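Single-stranded DNA-binding protein (Mycobacterium smegmatis, PDB 5GQO) probably binds single-stranded DNA through an OB fold, as a second, paralogous SSB that assembles from four chains. Local coordinates at residues B[39-42]-B[47-50]. Numbering follows the deposited sequence.
Sequences VRLR and ELYK
Val39 pairs with Lys50 and Leu41 with Leu48 as the hydrogen-bonded pairs of an antiparallel beta hairpin, each joined by two N-H...O bonds; the shortest runs from Leu48 N to Leu41 O at 2.8 Å, and the strand axes approach to 4.8 Å. Arg40–Tyr49 and Arg42–Glu47 are the non-hydrogen-bonded pairs, with all four side chains on one face. There Arg40 reaches diagonally to Glu47, its NH2 meeting OE2 in a 2.8 Å salt bridge while the guanidinium and carboxylate planes stand nearly perpendicular, 87° apart. The Arg40 chain runs straight to CD and then bends (chi3 -27°), which turns the guanidinium back between Glu47 and Tyr49. Its plane is only 10° from that of the Tyr49 ring, but NH2 approaches obliquely, reaching Tyr49 CD1 at 3.2 Å. Beyond this, Arg42 CG packs alongside Glu47 CG. On the other face Leu41 and Leu48 run side by side. Helix 80-89 covers the Arg40–Tyr49 face: Tyr49 packs on Ala83, Val86 and Ser87, and Arg84 forms a salt bridge with Glu47 OE1, so two arginines hold the carboxylate. Strand 73-79 pairs with the other edge of strand 46-55, Tyr49 bonding through its backbone to Cys78, and Glu47 to Gly80, where helix 80-89 starts.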
ATOM      1  N   VAL B  39     -18.831  11.473 -14.000  1.00 58.57           N
ATOM      2  CA  VAL B  39     -19.977  10.939 -14.686  1.00 60.05           C
ATOM      3  C   VAL B  39     -20.811  10.148 -13.676  1.00 53.25           C
ATOM      4  O   VAL B  39     -20.261   9.330 -12.953  1.00 50.07           O
ATOM      5  CB  VAL B  39     -19.460  10.033 -15.834  1.00 62.65           C
ATOM      6  CG1 VAL B  39     -20.533   9.086 -16.351  1.00 64.02           C
ATOM      7  CG2 VAL B  39     -18.904  10.910 -16.956  1.00 56.92           C
ATOM      8  N   ARG B  40     -22.100  10.461 -13.564  1.00 47.96           N
ATOM      9  CA  ARG B  40     -23.002   9.698 -12.743  1.00 52.97           C
ATOM     10  C   ARG B  40     -23.777   8.697 -13.611  1.00 55.60           C
ATOM     11  O   ARG B  40     -24.141   8.987 -14.742  1.00 60.93           O
ATOM     12  CB  ARG B  40     -23.996  10.569 -12.022  1.00 57.60           C
ATOM     13  CG  ARG B  40     -24.920   9.702 -11.144  1.00 75.61           C
ATOM     14  CD  ARG B  40     -25.963  10.446 -10.338  1.00 86.55           C
ATOM     15  NE  ARG B  40     -25.526  11.808 -10.053  1.00102.95           N
ATOM     16  CZ  ARG B  40     -24.478  12.143  -9.298  1.00102.70           C
ATOM     17  NH1 ARG B  40     -24.182  13.423  -9.155  1.00 91.22           N
ATOM     18  NH2 ARG B  40     -23.713  11.219  -8.706  1.00113.72           N
ATOM     19  N   LEU B  41     -23.997   7.516 -13.056  1.00 51.96           N
ATOM     20  CA  LEU B  41     -24.803   6.480 -13.662  1.00 53.43           C
ATOM     21  C   LEU B  41     -25.609   5.808 -12.558  1.00 50.98           C
ATOM     22  O   LEU B  41     -25.069   5.537 -11.466  1.00 46.00           O
ATOM     23  CB  LEU B  41     -23.906   5.489 -14.368  1.00 55.49           C
ATOM     24  CG  LEU B  41     -23.154   6.089 -15.549  1.00 62.94           C
ATOM     25  CD1 LEU B  41     -22.140   5.077 -16.071  1.00 67.98           C
ATOM     26  CD2 LEU B  41     -24.115   6.506 -16.660  1.00 63.36           C
ATOM     27  N   ARG B  42     -26.914   5.617 -12.808  1.00 59.26           N
ATOM     28  CA  ARG B  42     -27.791   4.930 -11.848  1.00 67.81           C
ATOM     29  C   ARG B  42     -28.237   3.549 -12.342  1.00 68.72           C
ATOM     30  O   ARG B  42     -28.376   3.312 -13.565  1.00 68.87           O
ATOM     31  CB  ARG B  42     -28.983   5.793 -11.473  1.00 81.67           C
ATOM     32  CG  ARG B  42     -28.603   6.995 -10.633  1.00 92.75           C
ATOM     33  CD  ARG B  42     -29.780   7.888 -10.329  1.00102.13           C
ATOM     34  NE  ARG B  42     -29.272   9.166  -9.827  1.00118.90           N
ATOM     35  CZ  ARG B  42     -29.822  10.351 -10.083  1.00132.13           C
ATOM     36  NH1 ARG B  42     -30.918  10.445 -10.837  1.00146.98           N
ATOM     37  NH2 ARG B  42     -29.275  11.458  -9.591  1.00125.57           N
ATOM     38  N   GLU B  47     -25.775   3.713  -7.230  1.00 60.27           N
ATOM     39  CA  GLU B  47     -25.245   4.871  -7.936  1.00 63.13           C
ATOM     40  C   GLU B  47     -23.751   4.712  -8.152  1.00 55.60           C
ATOM     41  O   GLU B  47     -23.032   4.311  -7.234  1.00 43.15           O
ATOM     42  CB  GLU B  47     -25.478   6.096  -7.077  1.00 70.99           C
ATOM     43  CG  GLU B  47     -25.606   7.426  -7.829  1.00 79.21           C
ATOM     44  CD  GLU B  47     -25.842   8.591  -6.862  1.00 84.27           C
ATOM     45  OE1 GLU B  47     -26.675   8.424  -5.946  1.00 83.00           O
ATOM     46  OE2 GLU B  47     -25.168   9.647  -6.967  1.00 86.14           O
ATOM     47  N   LEU B  48     -23.300   5.049  -9.348  1.00 49.18           N
ATOM     48  CA  LEU B  48     -21.904   5.077  -9.667  1.00 49.47           C
ATOM     49  C   LEU B  48     -21.499   6.511  -9.988  1.00 51.76           C
ATOM     50  O   LEU B  48     -22.186   7.196 -10.752  1.00 46.72           O
ATOM     51  CB  LEU B  48     -21.618   4.227 -10.904  1.00 51.96           C
ATOM     52  CG  LEU B  48     -20.178   4.304 -11.467  1.00 49.77           C
ATOM     53  CD1 LEU B  48     -19.192   3.783 -10.437  1.00 52.08           C
ATOM     54  CD2 LEU B  48     -20.072   3.531 -12.759  1.00 51.46           C
ATOM     55  N   TYR B  49     -20.338   6.913  -9.477  1.00 47.69           N
ATOM     56  CA  TYR B  49     -19.743   8.174  -9.829  1.00 41.76           C
ATOM     57  C   TYR B  49     -18.309   7.911 -10.126  1.00 40.25           C
ATOM     58  O   TYR B  49     -17.555   7.409  -9.303  1.00 47.57           O
ATOM     59  CB  TYR B  49     -19.872   9.093  -8.658  1.00 46.53           C
ATOM     60  CG  TYR B  49     -19.731  10.542  -8.976  1.00 51.86           C
ATOM     61  CD1 TYR B  49     -20.681  11.193  -9.741  1.00 57.60           C
ATOM     62  CD2 TYR B  49     -18.676  11.291  -8.454  1.00 52.18           C
ATOM     63  CE1 TYR B  49     -20.566  12.545 -10.005  1.00 62.72           C
ATOM     64  CE2 TYR B  49     -18.553  12.632  -8.704  1.00 53.29           C
ATOM     65  CZ  TYR B  49     -19.499  13.257  -9.484  1.00 63.82           C
ATOM     66  OH  TYR B  49     -19.401  14.600  -9.730  1.00 65.64           O
ATOM     67  N   LYS B  50     -17.914   8.233 -11.333  1.00 41.26           N
ATOM     68  CA  LYS B  50     -16.642   7.833 -11.788  1.00 42.99           C
ATOM     69  C   LYS B  50     -15.915   8.940 -12.513  1.00 44.51           C
ATOM     70  O   LYS B  50     -16.517   9.825 -13.115  1.00 44.40           O
ATOM     71  CB  LYS B  50     -16.797   6.627 -12.678  1.00 46.01           C
ATOM     72  CG  LYS B  50     -17.552   6.845 -13.950  1.00 54.49           C
ATOM     73  CD  LYS B  50     -17.291   5.701 -14.910  1.00 67.10           C
ATOM     74  CE  LYS B  50     -16.076   5.947 -15.794  1.00 77.58           C
ATOM     75  NZ  LYS B  50     -15.756   4.788 -16.684  1.00 79.19           N
TER